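PDB 3HAZ: proline dehydrogenase from Bradyrhizobium japonicum USDA 110, which probably oxidises proline to glutamate in two steps, pairing an FAD-dependent proline dehydrogenase with an NAD-dependent 1-pyrroline-5-carboxylate dehydrogenase. Local coordinates for residues I39-R53 against Q472-R486. Sequence-based numbering, arbitrary orientation.
With SO4 (sulfate ion), chain I.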
# COMPACT_ATOMS: atom_id res chain seq x y z
N ILE A 39 -3.91 -40.92 -23.75
CA ILE A 39 -3.30 -39.69 -24.22
C ILE A 39 -2.09 -39.36 -23.37
O ILE A 39 -1.02 -39.02 -23.89
CB ILE A 39 -4.30 -38.53 -24.20
CG1 ILE A 39 -5.27 -38.67 -25.38
CG2 ILE A 39 -3.59 -37.20 -24.26
CD1 ILE A 39 -6.49 -37.78 -25.28
N HIS A 40 -2.26 -39.47 -22.06
CA HIS A 40 -1.21 -39.15 -21.10
C HIS A 40 0.01 -40.01 -21.34
O HIS A 40 1.14 -39.52 -21.33
CB HIS A 40 -1.71 -39.33 -19.67
CG HIS A 40 -0.77 -38.80 -18.63
ND1 HIS A 40 -0.80 -37.49 -18.21
CD2 HIS A 40 0.23 -39.39 -17.94
CE1 HIS A 40 0.13 -37.30 -17.30
NE2 HIS A 40 0.78 -38.44 -17.12
N ARG A 41 -0.22 -41.30 -21.57
CA ARG A 41 0.86 -42.26 -21.78
C ARG A 41 1.62 -42.01 -23.09
O ARG A 41 2.84 -41.89 -23.08
CB ARG A 41 0.31 -43.69 -21.76
CG ARG A 41 1.35 -44.74 -22.12
CD ARG A 41 0.71 -46.08 -22.42
NE ARG A 41 1.60 -46.92 -23.20
CZ ARG A 41 2.58 -47.65 -22.68
NH1 ARG A 41 2.78 -47.65 -21.37
NH2 ARG A 41 3.35 -48.39 -23.48
N THR A 42 0.89 -41.95 -24.20
CA THR A 42 1.47 -41.61 -25.49
C THR A 42 2.29 -40.33 -25.43
O THR A 42 3.43 -40.29 -25.92
CB THR A 42 0.38 -41.44 -26.58
OG1 THR A 42 -0.25 -42.70 -26.84
CG2 THR A 42 0.99 -40.92 -27.88
N ALA A 43 1.72 -39.29 -24.84
CA ALA A 43 2.37 -37.99 -24.77
C ALA A 43 3.63 -38.01 -23.89
O ALA A 43 4.65 -37.39 -24.24
CB ALA A 43 1.39 -36.92 -24.29
N THR A 44 3.57 -38.70 -22.75
CA THR A 44 4.75 -38.85 -21.90
C THR A 44 5.87 -39.55 -22.67
O THR A 44 7.03 -39.15 -22.60
CB THR A 44 4.44 -39.64 -20.60
OG1 THR A 44 3.42 -38.95 -19.86
CG2 THR A 44 5.69 -39.78 -19.74
N ARG A 45 5.52 -40.59 -23.41
CA ARG A 45 6.51 -41.32 -24.20
C ARG A 45 7.13 -40.44 -25.29
O ARG A 45 8.33 -40.54 -25.57
CB ARG A 45 5.91 -42.58 -24.80
CG ARG A 45 5.57 -43.65 -23.75
CD ARG A 45 4.90 -44.86 -24.37
NE ARG A 45 5.72 -45.52 -25.38
CZ ARG A 45 6.55 -46.53 -25.13
NH1 ARG A 45 6.67 -47.01 -23.90
NH2 ARG A 45 7.26 -47.08 -26.12
N LEU A 46 6.32 -39.58 -25.90
CA LEU A 46 6.82 -38.68 -26.93
C LEU A 46 7.80 -37.68 -26.32
O LEU A 46 8.88 -37.45 -26.87
CB LEU A 46 5.67 -37.95 -27.64
CG LEU A 46 4.66 -38.82 -28.40
CD1 LEU A 46 3.60 -37.95 -29.06
CD2 LEU A 46 5.34 -39.70 -29.44
N ILE A 47 7.43 -37.11 -25.19
CA ILE A 47 8.27 -36.11 -24.52
C ILE A 47 9.56 -36.71 -23.95
O ILE A 47 10.61 -36.07 -23.98
CB ILE A 47 7.48 -35.38 -23.43
CG1 ILE A 47 6.43 -34.47 -24.07
CG2 ILE A 47 8.41 -34.58 -22.52
CD1 ILE A 47 5.34 -34.03 -23.10
N GLU A 48 9.48 -37.93 -23.45
CA GLU A 48 10.67 -38.66 -23.00
C GLU A 48 11.67 -38.82 -24.14
O GLU A 48 12.86 -38.59 -23.96
CB GLU A 48 10.30 -40.05 -22.47
CG GLU A 48 9.70 -40.03 -21.08
CD GLU A 48 9.49 -41.42 -20.53
OE1 GLU A 48 8.94 -42.26 -21.28
OE2 GLU A 48 9.86 -41.68 -19.37
N ALA A 49 11.17 -39.21 -25.31
CA ALA A 49 12.01 -39.32 -26.48
C ALA A 49 12.60 -37.95 -26.84
O ALA A 49 13.77 -37.84 -27.17
CB ALA A 49 11.22 -39.89 -27.67
N ILE A 50 11.77 -36.92 -26.77
CA ILE A 50 12.23 -35.57 -27.09
C ILE A 50 13.36 -35.17 -26.16
O ILE A 50 14.32 -34.53 -26.58
CB ILE A 50 11.09 -34.54 -26.99
CG1 ILE A 50 10.10 -34.71 -28.14
CG2 ILE A 50 11.66 -33.13 -26.99
CD1 ILE A 50 8.86 -33.84 -27.99
N ARG A 51 13.24 -35.54 -24.89
CA ARG A 51 14.24 -35.17 -23.90
C ARG A 51 15.37 -36.19 -23.76
O ARG A 51 16.19 -36.10 -22.85
CB ARG A 51 13.58 -34.88 -22.55
CG ARG A 51 12.70 -33.65 -22.59
CD ARG A 51 12.19 -33.29 -21.22
NE ARG A 51 11.76 -31.89 -21.20
CZ ARG A 51 11.20 -31.31 -20.14
NH1 ARG A 51 11.02 -32.00 -19.03
NH2 ARG A 51 10.84 -30.04 -20.21
N LYS A 52 15.41 -37.16 -24.68
CA LYS A 52 16.53 -38.09 -24.70
C LYS A 52 17.82 -37.31 -24.93
O LYS A 52 18.66 -37.23 -24.04
CB LYS A 52 16.33 -39.16 -25.78
CG LYS A 52 17.28 -40.34 -25.66
CD LYS A 52 16.75 -41.56 -26.42
CE LYS A 52 17.50 -42.84 -26.04
NZ LYS A 52 18.81 -42.98 -26.75
N ARG A 53 17.94 -36.72 -26.12
CA ARG A 53 19.07 -35.86 -26.49
C ARG A 53 20.35 -36.65 -26.77
O ARG A 53 20.32 -37.87 -26.95
CB ARG A 53 19.33 -34.79 -25.42
CG ARG A 53 20.45 -35.16 -24.46
CD ARG A 53 20.27 -34.48 -23.11
NE ARG A 53 20.96 -33.20 -23.03
CZ ARG A 53 22.26 -33.07 -22.75
NH1 ARG A 53 23.00 -34.15 -22.54
NH2 ARG A 53 22.81 -31.86 -22.68
N GLN A 472 9.84 -25.08 -24.50
CA GLN A 472 9.65 -25.59 -23.15
C GLN A 472 10.15 -27.03 -22.98
O GLN A 472 10.81 -27.35 -22.00
CB GLN A 472 8.18 -25.49 -22.76
CG GLN A 472 7.67 -24.06 -22.73
CD GLN A 472 6.24 -23.96 -22.25
OE1 GLN A 472 5.81 -24.71 -21.37
NE2 GLN A 472 5.48 -23.04 -22.83
N ALA A 473 9.84 -27.88 -23.95
CA ALA A 473 10.30 -29.26 -23.89
C ALA A 473 11.82 -29.30 -23.81
O ALA A 473 12.39 -30.19 -23.21
CB ALA A 473 9.81 -30.04 -25.09
N ALA A 474 12.47 -28.31 -24.42
CA ALA A 474 13.93 -28.25 -24.45
C ALA A 474 14.51 -27.62 -23.19
O ALA A 474 15.72 -27.56 -23.01
CB ALA A 474 14.39 -27.49 -25.68
N ASP A 475 13.63 -27.13 -22.31
CA ASP A 475 14.04 -26.50 -21.07
C ASP A 475 13.75 -27.45 -19.92
O ASP A 475 12.60 -27.59 -19.50
CB ASP A 475 13.30 -25.17 -20.89
CG ASP A 475 13.65 -24.48 -19.57
OD1 ASP A 475 14.64 -24.88 -18.93
OD2 ASP A 475 12.92 -23.53 -19.20
N TYR A 476 14.79 -28.09 -19.40
CA TYR A 476 14.60 -29.14 -18.40
C TYR A 476 14.08 -28.65 -17.05
O TYR A 476 13.80 -29.44 -16.15
CB TYR A 476 15.87 -29.98 -18.22
CG TYR A 476 16.15 -30.90 -19.39
CD1 TYR A 476 15.18 -31.15 -20.35
CD2 TYR A 476 17.37 -31.55 -19.52
CE1 TYR A 476 15.42 -31.99 -21.42
CE2 TYR A 476 17.62 -32.41 -20.57
CZ TYR A 476 16.65 -32.62 -21.52
OH TYR A 476 16.91 -33.47 -22.58
N ARG A 477 13.92 -27.34 -16.90
CA ARG A 477 13.27 -26.80 -15.71
C ARG A 477 11.79 -27.11 -15.76
O ARG A 477 11.13 -27.17 -14.73
CB ARG A 477 13.48 -25.29 -15.60
CG ARG A 477 14.87 -24.87 -15.16
CD ARG A 477 15.05 -23.37 -15.32
NE ARG A 477 14.83 -22.96 -16.71
CZ ARG A 477 14.80 -21.69 -17.12
NH1 ARG A 477 14.60 -21.42 -18.40
NH2 ARG A 477 14.99 -20.71 -16.25
N VAL A 478 11.27 -27.30 -16.97
CA VAL A 478 9.84 -27.58 -17.14
C VAL A 478 9.59 -29.07 -17.02
O VAL A 478 10.05 -29.84 -17.85
CB VAL A 478 9.33 -27.08 -18.51
CG1 VAL A 478 7.86 -27.41 -18.67
CG2 VAL A 478 9.58 -25.58 -18.67
N PRO A 479 8.85 -29.47 -15.97
CA PRO A 479 8.57 -30.89 -15.71
C PRO A 479 7.67 -31.47 -16.79
O PRO A 479 6.84 -30.75 -17.34
CB PRO A 479 7.82 -30.87 -14.37
CG PRO A 479 8.06 -29.50 -13.80
CD PRO A 479 8.23 -28.59 -14.97
N VAL A 480 7.84 -32.75 -17.09
CA VAL A 480 7.00 -33.41 -18.08
C VAL A 480 5.50 -33.19 -17.82
O VAL A 480 4.75 -32.86 -18.74
CB VAL A 480 7.31 -34.91 -18.17
CG1 VAL A 480 6.31 -35.61 -19.08
CG2 VAL A 480 8.74 -35.12 -18.67
N PRO A 481 5.06 -33.35 -16.57
CA PRO A 481 3.63 -33.17 -16.32
C PRO A 481 3.11 -31.79 -16.71
O PRO A 481 1.94 -31.65 -17.05
CB PRO A 481 3.51 -33.40 -14.80
CG PRO A 481 4.68 -34.29 -14.48
CD PRO A 481 5.78 -33.79 -15.35
N ALA A 482 3.98 -30.78 -16.67
CA ALA A 482 3.60 -29.42 -17.05
C ALA A 482 3.28 -29.30 -18.55
O ALA A 482 2.39 -28.54 -18.95
CB ALA A 482 4.70 -28.43 -16.67
N LEU A 483 4.01 -30.04 -19.37
CA LEU A 483 3.78 -30.04 -20.80
C LEU A 483 2.48 -30.76 -21.13
O LEU A 483 1.98 -30.68 -22.25
CB LEU A 483 4.95 -30.71 -21.52
CG LEU A 483 6.34 -30.14 -21.20
CD1 LEU A 483 7.42 -31.09 -21.68
CD2 LEU A 483 6.52 -28.76 -21.82
N LEU A 484 1.94 -31.45 -20.13
CA LEU A 484 0.79 -32.34 -20.32
C LEU A 484 -0.52 -31.76 -19.80
O LEU A 484 -1.56 -32.42 -19.86
CB LEU A 484 1.05 -33.68 -19.63
CG LEU A 484 2.12 -34.55 -20.29
CD1 LEU A 484 2.10 -35.95 -19.69
CD2 LEU A 484 1.89 -34.60 -21.78
N GLN A 485 -0.47 -30.54 -19.29
CA GLN A 485 -1.67 -29.88 -18.81
C GLN A 485 -2.67 -29.78 -19.95
O GLN A 485 -2.32 -29.32 -21.05
CB GLN A 485 -1.34 -28.47 -18.30
CG GLN A 485 -2.54 -27.70 -17.78
CD GLN A 485 -2.34 -26.20 -17.85
OE1 GLN A 485 -2.74 -25.46 -16.94
NE2 GLN A 485 -1.72 -25.73 -18.93
N ARG A 486 -3.90 -30.21 -19.71
CA ARG A 486 -4.93 -30.06 -20.73
C ARG A 486 -5.35 -28.60 -20.89
O ARG A 486 -5.46 -27.86 -19.90
CB ARG A 486 -6.13 -30.96 -20.44
CG ARG A 486 -6.07 -32.32 -21.15
CD ARG A 486 -4.69 -32.95 -21.06
NE ARG A 486 -4.75 -34.41 -21.14
CZ ARG A 486 -3.79 -35.22 -20.70
NH1 ARG A 486 -2.69 -34.72 -20.16
NH2 ARG A 486 -3.92 -36.54 -20.80
S SO4 I . 15.44 -17.70 -18.55
O1 SO4 I . 14.87 -17.89 -17.22
O2 SO4 I . 15.60 -16.27 -18.79
O3 SO4 I . 16.75 -18.35 -18.64
O4 SO4 I . 14.55 -18.27 -19.56
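Arg51, the first residue beyond helix 33-50, drives its guanidinium into a cluster of backbone carbonyls on 472-486. NE gives a nearly straight bond (166°) to Ala473 O. NH2 reaches Gln472 O at 3.2 Å, and NH1 bonds to Val478 O. These oxygens lie near the guanidinium plane, while Leu483 CD1 covers one face and Tyr476 CD1 the other. Arginine suits the place because its extended chain carries several N-H groups to carbonyls around a bend, pinning the group's rotation. Tyr476 offers a flat ring alongside that chain and a hydroxyl that makes a weak bond to Arg51 O.

Along the middle of the helix, Ala43 and Ile47 make the contact apolar, branched ends filling it: Ile47 CD1 lies 3.7 Å from Leu484 CD2, and Ile47 CG2 meets Val480 CG2. Leu484 CD2 also presses on Ala43 CB, small enough to admit it, and Leu484 CD1 sits over the His40 ring in a CH-pi contact. Arg486, salt-bridged to Glu36, touches Ile39 CG2 through NH2.

Phe469, an FAD-binding residue, packs on Ile47, Ile50 and Leu483. An N-terminal helix thus clasps the chain continuing from FAD-binding helix 469-473 of the proline dehydrogenase, a TIM-barrel family.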